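Local coordinates for protein lytic Polysaccharide Monooxygenase (Phytophthora infestans, PDB 6Z5Y) that probably cleaves pectic polysaccharides of plant cell walls by oxidation at a single copper ion, serving infection by this oomycete, at residues A[4-9]-A[81-86]; A[58-63]-A[161-166]; A[102-107]-A[136-141]. One frame throughout, in Å; residues are numbered along the deposited sequence.

Contact 1 of 3, residues A[4-9]-A[81-86]; sequences IAKPAP and EPPSDG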
ATOM      1  N   ILE A   4       1.852  -7.480  -1.096  1.00  7.34           N
ATOM      2  CA  ILE A   4       2.034  -8.235   0.155  0.80  7.53           C
ATOM      3  C   ILE A   4       1.907  -9.714  -0.174  1.00  7.05           C
ATOM      4  O   ILE A   4       0.879 -10.155  -0.733  1.00  7.68           O
ATOM      5  CB  ILE A   4       1.061  -7.778   1.238  0.80  8.96           C
ATOM      6  CG1 ILE A   4       1.453  -6.384   1.714  0.80  9.93           C
ATOM      7  CG2 ILE A   4       1.024  -8.788   2.377  0.80  9.04           C
ATOM      8  CD1 ILE A   4       0.603  -5.859   2.836  0.80 10.06           C
ATOM      9  N   ALA A   5       2.945 -10.456   0.151  1.00  6.81           N
ATOM     10  CA  ALA A   5       3.046 -11.881  -0.168  1.00  7.39           C
ATOM     11  C   ALA A   5       2.699 -12.767   1.020  1.00  7.68           C
ATOM     12  O   ALA A   5       2.300 -13.926   0.792  1.00  8.57           O
ATOM     13  CB  ALA A   5       4.424 -12.194  -0.670  1.00  8.49           C
ATOM     14  N   LYS A   6       2.877 -12.295   2.224  1.00  7.46           N
ATOM     15  CA  LYS A   6       2.533 -13.016   3.454  0.60  7.74           C
ATOM     16  C   LYS A   6       1.895 -11.998   4.367  1.00  7.59           C
ATOM     17  O   LYS A   6       2.531 -11.015   4.702  1.00  8.48           O
ATOM     18  CB  LYS A   6       3.809 -13.576   4.049  0.60  9.51           C
ATOM     19  CG  LYS A   6       3.595 -14.595   5.124  0.60 11.56           C
ATOM     20  CD  LYS A   6       4.878 -15.237   5.570  0.60 13.01           C
ATOM     21  CE  LYS A   6       4.644 -16.358   6.545  0.60 16.28           C
ATOM     22  NZ  LYS A   6       5.917 -16.778   7.158  0.60 17.31           N
ATOM     23  N   PRO A   7       0.636 -12.166   4.765  1.00  7.35           N
ATOM     24  CA  PRO A   7      -0.255 -13.272   4.384  1.00  7.58           C
ATOM     25  C   PRO A   7      -0.533 -13.292   2.880  1.00  7.95           C
ATOM     26  O   PRO A   7      -0.445 -12.268   2.201  1.00  8.24           O
ATOM     27  CB  PRO A   7      -1.516 -12.978   5.200  1.00  8.09           C
ATOM     28  CG  PRO A   7      -1.491 -11.500   5.390  1.00  8.77           C
ATOM     29  CD  PRO A   7      -0.036 -11.149   5.567  1.00  7.77           C
ATOM     30  N   ALA A   8      -0.851 -14.474   2.374  1.00  8.25           N
ATOM     31  CA  ALA A   8      -0.884 -14.670   0.922  1.00  9.08           C
ATOM     32  C   ALA A   8      -2.167 -14.137   0.325  1.00  8.08           C
ATOM     33  O   ALA A   8      -3.275 -14.538   0.701  1.00  8.25           O
ATOM     34  CB  ALA A   8      -0.760 -16.126   0.610  1.00 11.29           C
ATOM     35  N   PRO A   9      -2.051 -13.318  -0.727  1.00  8.67           N
ATOM     36  CA  PRO A   9      -3.196 -12.888  -1.509  0.60  8.41           C
ATOM     37  C   PRO A   9      -3.693 -13.990  -2.446  1.00  8.50           C
ATOM     38  O   PRO A   9      -2.959 -14.897  -2.775  1.00  9.86           O
ATOM     39  CB  PRO A   9      -2.599 -11.768  -2.359  0.60  9.76           C
ATOM     40  CG  PRO A   9      -1.155 -12.211  -2.589  0.60 10.12           C
ATOM     41  CD  PRO A   9      -0.769 -12.877  -1.302  0.60 10.52           C
ATOM     42  N   GLU A  81      -3.998 -17.380   6.744  1.00  9.75           N
ATOM     43  CA  GLU A  81      -3.724 -17.254   8.193  1.00 10.54           C
ATOM     44  C   GLU A  81      -2.859 -16.035   8.460  1.00 10.08           C
ATOM     45  O   GLU A  81      -1.912 -15.768   7.728  1.00 12.32           O
ATOM     46  CB  GLU A  81      -2.981 -18.481   8.674  1.00 13.00           C
ATOM     47  CG  GLU A  81      -3.872 -19.686   8.654  1.00 19.34           C
ATOM     48  CD  GLU A  81      -4.873 -19.663   9.804  1.00 21.14           C
ATOM     49  OE1 GLU A  81      -4.505 -19.152  10.881  0.80 29.49           O
ATOM     50  OE2 GLU A  81      -6.015 -20.124   9.638  0.80 28.77           O
ATOM     51  N   PRO A  82      -3.166 -15.241   9.502  1.00 10.76           N
ATOM     52  CA  PRO A  82      -2.246 -14.178   9.866  1.00 12.06           C
ATOM     53  C   PRO A  82      -0.868 -14.746  10.219  1.00 10.66           C
ATOM     54  O   PRO A  82      -0.769 -15.748  10.908  1.00 11.94           O
ATOM     55  CB  PRO A  82      -2.936 -13.521  11.077  1.00 12.85           C
ATOM     56  CG  PRO A  82      -4.410 -13.851  10.924  1.00 13.43           C
ATOM     57  CD  PRO A  82      -4.381 -15.251  10.333  1.00 12.86           C
ATOM     58  N   PRO A  83       0.238 -14.093   9.811  1.00 10.88           N
ATOM     59  CA  PRO A  83       1.557 -14.423  10.360  1.00 10.39           C
ATOM     60  C   PRO A  83       1.540 -14.405  11.882  1.00  9.48           C
ATOM     61  O   PRO A  83       0.823 -13.640  12.496  1.00 11.15           O
ATOM     62  CB  PRO A  83       2.470 -13.337   9.783  1.00 11.47           C
ATOM     63  CG  PRO A  83       1.770 -12.970   8.476  1.00 11.58           C
ATOM     64  CD  PRO A  83       0.310 -13.007   8.825  1.00 11.12           C
ATOM     65  N   SER A  84       2.418 -15.192  12.489  1.00 10.29           N
ATOM     66  CA  SER A  84       2.483 -15.344  13.955  1.00  9.88           C
ATOM     67  C   SER A  84       3.555 -14.429  14.561  1.00  8.98           C
ATOM     68  O   SER A  84       3.760 -14.519  15.790  1.00 10.56           O
ATOM     69  CB  SER A  84       2.748 -16.789  14.335  1.00 12.23           C
ATOM     70  OG  SER A  84       4.001 -17.174  13.859  1.00 13.81           O
ATOM     71  N   ASP A  85       4.198 -13.572  13.788  1.00  8.61           N
ATOM     72  CA  ASP A  85       5.325 -12.757  14.250  1.00  8.24           C
ATOM     73  C   ASP A  85       5.076 -11.270  14.090  1.00  7.95           C
ATOM     74  O   ASP A  85       6.037 -10.506  14.062  1.00  8.36           O
ATOM     75  CB  ASP A  85       6.626 -13.180  13.588  1.00  8.87           C
ATOM     76  CG  ASP A  85       6.656 -12.895  12.113  1.00 10.22           C
ATOM     77  OD1 ASP A  85       5.602 -12.475  11.572  1.00 10.44           O
ATOM     78  OD2 ASP A  85       7.721 -13.108  11.527  1.00 13.41           O
ATOM     79  N   GLY A  86       3.824 -10.837  13.985  1.00  7.79           N
ATOM     80  CA  GLY A  86       3.571  -9.393  13.981  1.00  8.35           C
ATOM     81  C   GLY A  86       4.136  -8.661  12.787  1.00  8.11           C
ATOM     82  O   GLY A  86       4.480  -7.484  12.894  1.00  8.97           O
TER

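Contact 2 of 3, residues A[58-63]-A[161-166]; sequences SLMDGN and WQAYKN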
ATOM      1  N   SER A  58      -8.037   6.867   2.302  1.00  8.15           N
ATOM      2  CA  SER A  58      -9.020   7.962   2.126  0.50  8.80           C
ATOM      3  C   SER A  58      -8.835   8.604   0.749  1.00  9.11           C
ATOM      4  O   SER A  58      -9.777   9.103   0.165  1.00 10.14           O
ATOM      5  CB  SER A  58      -8.883   8.999   3.218  0.50  8.40           C
ATOM      6  OG  SER A  58      -9.223   8.434   4.486  0.50  8.33           O
ATOM      7  N   LEU A  59      -7.590   8.700   0.307  1.00  8.83           N
ATOM      8  CA  LEU A  59      -7.277   9.267  -1.017  1.00  9.27           C
ATOM      9  C   LEU A  59      -7.829   8.385  -2.136  1.00  9.53           C
ATOM     10  O   LEU A  59      -8.371   8.897  -3.128  1.00 10.77           O
ATOM     11  CB  LEU A  59      -5.768   9.442  -1.155  1.00  9.92           C
ATOM     12  CG  LEU A  59      -5.234   9.930  -2.500  1.00 11.30           C
ATOM     13  CD1 LEU A  59      -5.706  11.344  -2.767  1.00 16.14           C
ATOM     14  CD2 LEU A  59      -3.723   9.828  -2.491  1.00 12.84           C
ATOM     15  N   MET A  60      -7.652   7.088  -1.984  1.00  8.21           N
ATOM     16  CA  MET A  60      -7.960   6.152  -3.091  1.00  8.12           C
ATOM     17  C   MET A  60      -9.414   5.659  -3.074  1.00  7.75           C
ATOM     18  O   MET A  60     -10.003   5.528  -4.162  1.00  9.07           O
ATOM     19  CB  MET A  60      -7.013   4.955  -3.063  1.00  7.32           C
ATOM     20  CG  MET A  60      -5.572   5.337  -3.309  1.00  8.17           C
ATOM     21  SD  MET A  60      -4.594   3.883  -3.634  1.00  8.65           S
ATOM     22  CE  MET A  60      -2.978   4.622  -3.847  1.00  9.06           C
ATOM     23  N   ASP A  61      -9.954   5.300  -1.917  1.00  8.60           N
ATOM     24  CA  ASP A  61     -11.249   4.616  -1.881  1.00  9.21           C
ATOM     25  C   ASP A  61     -12.324   5.512  -2.498  1.00  9.65           C
ATOM     26  O   ASP A  61     -12.489   6.668  -2.128  1.00 10.74           O
ATOM     27  CB  ASP A  61     -11.648   4.284  -0.459  1.00  8.94           C
ATOM     28  CG  ASP A  61     -11.064   3.022   0.133  1.00  8.81           C
ATOM     29  OD1 ASP A  61     -10.278   2.323  -0.560  1.00 10.26           O
ATOM     30  OD2 ASP A  61     -11.463   2.709   1.286  1.00  9.87           O
ATOM     31  N   GLY A  62     -13.079   4.954  -3.424  1.00 10.36           N
ATOM     32  CA  GLY A  62     -14.174   5.682  -4.062  1.00 11.69           C
ATOM     33  C   GLY A  62     -13.732   6.731  -5.060  1.00 11.36           C
ATOM     34  O   GLY A  62     -14.591   7.477  -5.567  1.00 14.16           O
ATOM     35  N   ASN A  63     -12.455   6.832  -5.331  1.00 10.48           N
ATOM     36  CA  ASN A  63     -11.949   7.872  -6.241  1.00  9.68           C
ATOM     37  C   ASN A  63     -11.629   7.213  -7.554  1.00  9.04           C
ATOM     38  O   ASN A  63     -10.702   6.414  -7.641  1.00  9.87           O
ATOM     39  CB  ASN A  63     -10.706   8.501  -5.665  1.00 11.46           C
ATOM     40  CG  ASN A  63     -10.143   9.592  -6.505  1.00 11.53           C
ATOM     41  OD1 ASN A  63     -10.519   9.727  -7.688  1.00 11.04           O
ATOM     42  ND2 ASN A  63      -9.198  10.280  -5.884  1.00 15.00           N
ATOM     43  N   TRP A 161       2.319   9.268 -10.164  1.00  9.18           N
ATOM     44  CA  TRP A 161       1.811   8.517  -9.013  1.00  8.91           C
ATOM     45  C   TRP A 161       1.416   7.124  -9.502  1.00  9.00           C
ATOM     46  O   TRP A 161       0.663   6.994 -10.474  1.00 10.23           O
ATOM     47  CB  TRP A 161       0.599   9.222  -8.401  1.00  9.93           C
ATOM     48  CG  TRP A 161       0.861  10.493  -7.647  1.00 10.75           C
ATOM     49  CD1 TRP A 161       2.026  11.180  -7.531  1.00 11.29           C
ATOM     50  CD2 TRP A 161      -0.101  11.229  -6.867  1.00 12.18           C
ATOM     51  NE1 TRP A 161       1.833  12.275  -6.719  1.00 12.64           N
ATOM     52  CE2 TRP A 161       0.559  12.290  -6.261  1.00 13.01           C
ATOM     53  CE3 TRP A 161      -1.436  11.017  -6.555  1.00 13.02           C
ATOM     54  CZ2 TRP A 161      -0.069  13.180  -5.407  1.00 14.58           C
ATOM     55  CZ3 TRP A 161      -2.072  11.897  -5.700  1.00 14.30           C
ATOM     56  CH2 TRP A 161      -1.391  12.961  -5.137  1.00 16.64           C
ATOM     57  N   GLN A 162       1.892   6.086  -8.823  1.00  8.41           N
ATOM     58  CA  GLN A 162       1.463   4.712  -9.079  1.00  8.54           C
ATOM     59  C   GLN A 162       0.686   4.235  -7.855  1.00  8.38           C
ATOM     60  O   GLN A 162       1.144   4.384  -6.730  1.00 10.43           O
ATOM     61  CB  GLN A 162       2.638   3.798  -9.316  1.00  9.16           C
ATOM     62  CG  GLN A 162       3.402   4.128 -10.578  1.00 10.19           C
ATOM     63  CD  GLN A 162       4.720   3.405 -10.648  1.00 13.22           C
ATOM     64  OE1 GLN A 162       5.165   2.756  -9.705  1.00 14.50           O
ATOM     65  NE2 GLN A 162       5.378   3.532 -11.777  1.00 17.34           N
ATOM     66  N   ALA A 163      -0.470   3.654  -8.085  1.00  7.79           N
ATOM     67  CA  ALA A 163      -1.317   3.146  -7.009  1.00  7.60           C
ATOM     68  C   ALA A 163      -1.177   1.648  -6.943  1.00  6.95           C
ATOM     69  O   ALA A 163      -1.503   0.963  -7.914  1.00  8.37           O
ATOM     70  CB  ALA A 163      -2.757   3.507  -7.254  1.00  8.83           C
ATOM     71  N   TYR A 164      -0.823   1.159  -5.750  1.00  7.15           N
ATOM     72  CA  TYR A 164      -0.787  -0.281  -5.484  1.00  7.17           C
ATOM     73  C   TYR A 164      -1.816  -0.538  -4.387  1.00  7.51           C
ATOM     74  O   TYR A 164      -1.823   0.141  -3.352  1.00  7.89           O
ATOM     75  CB  TYR A 164       0.604  -0.723  -5.031  1.00  8.35           C
ATOM     76  CG  TYR A 164       1.676  -0.500  -6.056  1.00  8.17           C
ATOM     77  CD1 TYR A 164       2.286   0.727  -6.159  1.00  8.37           C
ATOM     78  CD2 TYR A 164       2.065  -1.508  -6.927  1.00  9.01           C
ATOM     79  CE1 TYR A 164       3.260   0.968  -7.102  1.00  9.81           C
ATOM     80  CE2 TYR A 164       3.021  -1.263  -7.909  1.00 10.28           C
ATOM     81  CZ  TYR A 164       3.632  -0.024  -7.975  1.00 10.14           C
ATOM     82  OH  TYR A 164       4.583   0.215  -8.941  1.00 12.13           O
ATOM     83  N   LYS A 165      -2.654  -1.546  -4.609  1.00  6.75           N
ATOM     84  CA  LYS A 165      -3.680  -1.948  -3.672  1.00  6.35           C
ATOM     85  C   LYS A 165      -3.727  -3.454  -3.616  1.00  6.55           C
ATOM     86  O   LYS A 165      -3.751  -4.117  -4.651  1.00  6.85           O
ATOM     87  CB  LYS A 165      -5.047  -1.419  -4.103  1.00  7.17           C
ATOM     88  CG  LYS A 165      -5.239   0.061  -3.883  1.00  8.47           C
ATOM     89  CD  LYS A 165      -6.496   0.611  -4.505  1.00  8.50           C
ATOM     90  CE  LYS A 165      -6.307   0.893  -5.974  1.00  9.22           C
ATOM     91  NZ  LYS A 165      -7.604   1.183  -6.636  1.00  9.18           N
ATOM     92  N   ASN A 166      -3.837  -3.967  -2.381  1.00  6.25           N
ATOM     93  CA  ASN A 166      -4.142  -5.394  -2.187  1.00  6.62           C
ATOM     94  C   ASN A 166      -5.284  -5.497  -1.183  1.00  6.41           C
ATOM     95  O   ASN A 166      -5.381  -4.697  -0.242  1.00  7.25           O
ATOM     96  CB  ASN A 166      -2.953  -6.161  -1.604  1.00  6.73           C
ATOM     97  CG  ASN A 166      -1.644  -6.056  -2.350  1.00  7.14           C
ATOM     98  OD1 ASN A 166      -0.601  -6.215  -1.710  1.00  8.57           O
ATOM     99  ND2 ASN A 166      -1.651  -5.885  -3.662  1.00  7.05           N
TER
HETATM  100  O   HOH W   1      -9.017   2.704  -4.902  1.00  9.93           O

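Contact 3 of 3, residues A[102-107]-A[136-141]; sequences IWLDDK and SSCAAG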
ATOM      1  N   ILE A 102      -1.375  -0.303   6.039  1.00  6.45           N
ATOM      2  CA  ILE A 102      -2.100  -1.592   6.151  1.00  6.55           C
ATOM      3  C   ILE A 102      -3.264  -1.380   7.097  1.00  6.42           C
ATOM      4  O   ILE A 102      -3.079  -0.842   8.220  1.00  7.10           O
ATOM      5  CB  ILE A 102      -1.187  -2.707   6.653  1.00  6.63           C
ATOM      6  CG1 ILE A 102      -0.008  -2.930   5.720  1.00  7.05           C
ATOM      7  CG2 ILE A 102      -1.976  -4.007   6.829  1.00  7.49           C
ATOM      8  CD1 ILE A 102       1.068  -3.857   6.243  1.00  8.61           C
ATOM      9  N   TRP A 103      -4.428  -1.842   6.676  1.00  6.65           N
ATOM     10  CA  TRP A 103      -5.665  -1.841   7.466  1.00  6.62           C
ATOM     11  C   TRP A 103      -6.141  -3.264   7.666  1.00  6.40           C
ATOM     12  O   TRP A 103      -5.980  -4.107   6.777  1.00  7.26           O
ATOM     13  CB  TRP A 103      -6.742  -1.068   6.716  1.00  6.76           C
ATOM     14  CG  TRP A 103      -6.480   0.387   6.525  1.00  7.33           C
ATOM     15  CD1 TRP A 103      -5.572   0.966   5.686  1.00  7.32           C
ATOM     16  CD2 TRP A 103      -7.181   1.449   7.150  1.00  7.77           C
ATOM     17  NE1 TRP A 103      -5.656   2.328   5.762  1.00  7.93           N
ATOM     18  CE2 TRP A 103      -6.641   2.654   6.655  1.00  7.94           C
ATOM     19  CE3 TRP A 103      -8.249   1.511   8.063  1.00  8.55           C
ATOM     20  CZ2 TRP A 103      -7.145   3.900   7.006  1.00  9.28           C
ATOM     21  CZ3 TRP A 103      -8.746   2.750   8.413  1.00 10.04           C
ATOM     22  CH2 TRP A 103      -8.182   3.921   7.896  1.00 10.88           C
ATOM     23  N   LEU A 104      -6.761  -3.517   8.798  1.00  6.52           N
ATOM     24  CA  LEU A 104      -7.508  -4.762   9.058  1.00  7.06           C
ATOM     25  C   LEU A 104      -8.948  -4.335   9.277  1.00  7.21           C
ATOM     26  O   LEU A 104      -9.253  -3.637  10.275  1.00  7.46           O
ATOM     27  CB  LEU A 104      -6.946  -5.508  10.276  1.00  7.73           C
ATOM     28  CG  LEU A 104      -5.483  -5.878  10.173  1.00  7.85           C
ATOM     29  CD1 LEU A 104      -5.028  -6.563  11.435  1.00  9.37           C
ATOM     30  CD2 LEU A 104      -5.188  -6.752   8.968  1.00  8.91           C
ATOM     31  N   ASP A 105      -9.803  -4.606   8.317  1.00  7.06           N
ATOM     32  CA  ASP A 105     -11.117  -3.944   8.242  1.00  7.08           C
ATOM     33  C   ASP A 105     -10.886  -2.444   8.427  1.00  6.87           C
ATOM     34  O   ASP A 105     -10.065  -1.857   7.685  1.00  6.97           O
ATOM     35  CB  ASP A 105     -12.143  -4.626   9.148  1.00  7.74           C
ATOM     36  CG  ASP A 105     -12.349  -6.093   8.776  1.00  8.37           C
ATOM     37  OD1 ASP A 105     -12.342  -6.369   7.574  1.00  8.25           O
ATOM     38  OD2 ASP A 105     -12.575  -6.898   9.707  1.00 10.18           O
ATOM     39  N   ASP A 106     -11.607  -1.816   9.330  1.00  7.14           N
ATOM     40  CA  ASP A 106     -11.579  -0.354   9.535  1.00  7.64           C
ATOM     41  C   ASP A 106     -10.547   0.089  10.591  1.00  7.36           C
ATOM     42  O   ASP A 106     -10.614   1.228  10.993  1.00  8.94           O
ATOM     43  CB  ASP A 106     -12.975   0.161   9.845  1.00  7.49           C
ATOM     44  CG  ASP A 106     -13.687  -0.571  10.964  1.00  7.80           C
ATOM     45  OD1 ASP A 106     -13.024  -1.391  11.648  1.00  9.44           O
ATOM     46  OD2 ASP A 106     -14.904  -0.342  11.144  1.00  9.26           O
ATOM     47  N   LYS A 107      -9.596  -0.767  10.905  1.00  7.22           N
ATOM     48  CA  LYS A 107      -8.502  -0.410  11.832  1.00  7.90           C
ATOM     49  C   LYS A 107      -7.222  -0.248  11.044  1.00  7.29           C
ATOM     50  O   LYS A 107      -6.736  -1.215  10.423  1.00  7.61           O
ATOM     51  CB  LYS A 107      -8.343  -1.509  12.864  1.00  8.47           C
ATOM     52  CG  LYS A 107      -7.307  -1.223  13.934  1.00  9.88           C
ATOM     53  CD  LYS A 107      -7.173  -2.376  14.901  1.00 12.26           C
ATOM     54  CE  LYS A 107      -6.134  -2.216  15.973  1.00 15.30           C
ATOM     55  NZ  LYS A 107      -6.102  -3.400  16.867  0.50 13.43           N
ATOM     56  N   SER A 136      -4.564  -9.042  16.062  1.00  9.41           N
ATOM     57  CA  SER A 136      -5.492  -9.577  17.072  1.00 10.05           C
ATOM     58  C   SER A 136      -6.954  -9.268  16.799  1.00 11.70           C
ATOM     59  O   SER A 136      -7.814 -10.096  17.162  1.00 13.59           O
ATOM     60  CB  SER A 136      -5.134  -9.105  18.453  1.00 11.34           C
ATOM     61  OG  SER A 136      -5.155  -7.695  18.571  1.00 12.11           O
ATOM     62  N   SER A 137      -7.252  -8.140  16.170  1.00 10.94           N
ATOM     63  CA  SER A 137      -8.651  -7.772  15.894  1.00 12.65           C
ATOM     64  C   SER A 137      -9.302  -8.757  14.923  1.00 13.97           C
ATOM     65  O   SER A 137     -10.525  -8.785  14.868  1.00 18.98           O
ATOM     66  CB  SER A 137      -8.745  -6.346  15.445  1.00 13.83           C
ATOM     67  OG  SER A 137      -8.080  -6.119  14.208  1.00 13.97           O
ATOM     68  N   CYS A 138      -8.513  -9.519  14.199  1.00 12.09           N
ATOM     69  CA  CYS A 138      -9.038 -10.486  13.200  0.80 12.83           C
ATOM     70  C   CYS A 138      -9.568 -11.756  13.869  1.00 13.60           C
ATOM     71  O   CYS A 138     -10.185 -12.570  13.174  1.00 15.03           O
ATOM     72  CB  CYS A 138      -7.966 -10.868  12.212  0.80 11.91           C
ATOM     73  SG  CYS A 138      -7.310  -9.429  11.357  0.80 12.25           S
ATOM     74  N   ALA A 139      -9.345 -11.954  15.160  1.00 16.41           N
ATOM     75  CA  ALA A 139      -9.949 -13.103  15.877  1.00 18.41           C
ATOM     76  C   ALA A 139     -11.480 -13.199  15.708  1.00 15.59           C
ATOM     77  O   ALA A 139     -11.958 -14.317  15.394  1.00 18.67           O
ATOM     78  CB  ALA A 139      -9.578 -13.023  17.324  1.00 19.98           C
ATOM     79  N   ALA A 140     -12.190 -12.061  15.823  1.00 17.05           N
ATOM     80  CA  ALA A 140     -13.665 -11.971  15.754  1.00 18.09           C
ATOM     81  C   ALA A 140     -14.076 -11.903  14.286  1.00 17.22           C
ATOM     82  O   ALA A 140     -14.273 -10.799  13.738  1.00 20.72           O
ATOM     83  CB  ALA A 140     -14.174 -10.811  16.582  1.00 20.72           C
ATOM     84  N   GLY A 141     -14.158 -13.059  13.646  1.00 16.69           N
ATOM     85  CA  GLY A 141     -14.794 -13.122  12.329  1.00 16.80           C
ATOM     86  C   GLY A 141     -13.801 -13.088  11.198  1.00 15.08           C
ATOM     87  O   GLY A 141     -14.252 -13.004  10.060  1.00 16.08           O
TER
HETATM   88  O   HOH W   2      -9.949  -4.853  12.722  1.00 12.41           O
HETATM   89  O   HOH W   3      -5.647  -5.808  15.264  1.00 12.38           O

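Contact 1 of 3, residues A[4-9]-A[81-86]
Pro7 and Pro83 meet where the chain leaving strand 4-6 runs up to the loop before strand 88-90, and the nearest CA pair of the two backbones is Pro7 CA to Pro82 CA at 5.9 Å. This is an edge of the β-sandwich built on the immunoglobulin-like plan of lytic polysaccharide monooxygenases. Strand 4-6 is irregular here: a classic β bulge sets Ala5 and Lys6 together opposite Thr89, and the peptide bond before Pro7 is cis. The contact itself is a meeting of proline rings. Pro7 and Pro83 cross at about a right angle, with Pro7 CD 3.8 Å from Pro83 CD, and this packing is purely apolar. Both rings also rest on Tyr135, and Pro7 reaches inward to Leu145 and Leu170, so its ring is buried while the neighbouring loop stays nearer the surface. Lys6 flanks the proline pair. In one of its two conformers, with chi1 at -167°, it runs out straight, and its CG passes 4.1 Å from Pro83 CG, the two side chains pointing opposite ways. At the other end of the contact, Pro7 CB packs 3.8 Å from the backbone oxygen Glu81 O.

Contact 2 of 3, residues A[58-63]-A[161-166]
Met60, in the last turn of helix 56-60, reaches across to Ala163 and Lys165 on strand 158-170, between strands 21-23 and 143-155, a good example of how a short helix is pinned to one face of a β-sandwich. Its extended side chain brings the methyl CE to 3.6 Å from Ala163 CB, the tight point of the contact. Just before that methyl, Met60 SD lies 3.9 Å from Lys165 CG, the two chains crossing at a slant. Leu59 packs more loosely: its branch CD2 stands 4.2 Å from Trp161 CZ3, while Trp31 and Trp27 meet the same indole edge-to-face. The solvent side is the turn past the helix, through exposed Asp61 and Gly62, after which Asn63 ND2 donates to Leu59 O at 3.2 Å, nearly in line with the carbonyl. Buried polar groups lie on the strand. Lys165 bends at chi3 (-82°), and a water links its NZ, at 2.7 Å, weakly to Met60 O; Phe66 O and Glu68 O also accept from NZ. On the opposite face Tyr164, of the copper site, donates from OH to Gln162 OE1 at 2.7 Å, from above the carbonyl plane, and its OH is also hydrogen-bonded to N of the copper ligand His1. Three neutral oxygens thus grip the Lys165 ammonium, which probably keeps its charge, while the thioether and methyl groups pack the helix end on the strand.

Contact 3 of 3, residues A[102-107]-A[136-141]
Leu104 turns its CG anti to the carbonyl carbon (chi1 -58°), a torsion that carries its branches toward Cys138. Ser137 holds OG between its backbone N and carbonyl carbon (chi1 64°), which brings the hydroxyl up to Leu104 and Lys107. These residues join the hairpin linking strands 100-104 and 107-112, closed by a type II' turn from Leu104 to Lys107, to a short 3-10 segment that precedes strand 143-155 in the β-sandwich. The apolar half of the contact is leucine against sulfur. Leu104 CD1 lies 3.7 Å from Cys138 SG, although Cys138 has a second conformer and this distance describes one of them. That sulfur is bonded to Cys143, so the leucine rests against a disulfide at the start of strand 143-155. Leu104 also touches Leu145, Val109 and Tyr135. Lys107 forms the outer flank. Its chain is fully extended, and the methylene CD passes 3.9 Å from Ser137 OG. The polar half runs through two waters. One donates to Leu104 O at 2.8 Å and is also hydrogen-bonded to Ser137 OG. The other accepts hydrogen bonds from Lys107 NZ at 2.9 Å and Ser137 N at 3.0 Å, so the ammonium and the backbone N of Ser137 in the 3-10 segment share one acceptor. Hairpin and segment are therefore held by dispersion against a disulfide on the inner side and by water-bridged polar groups on the outer, a mixture that satisfies backbone atoms without a direct hydrogen bond between the segments.

Overall arrangement
From the N terminus, the chain passes from the copper ligand His1 into strand 4-6, and contact 1 closes the first long loop when 81-86 returns beside it. Inside that loop, 58-63 opens contact 2, which closes only at 161-166; contacts 1 and 2 cross along the sequence. Contact 3 opens after contact 1 has closed and lies nested within contact 2. Contact 1 ties the small sheet's edge strand to the loop before strand 88-90, contact 2 sets helix 56-60 on the five-stranded sheet, and contact 3 fastens that sheet's hairpin to the 3-10 segment 136-138. Ile4 joins them: its N probably hydrogen-bonds Asn166 OD1, and in one of two conformers its CD1 packs on Ile102 CD1.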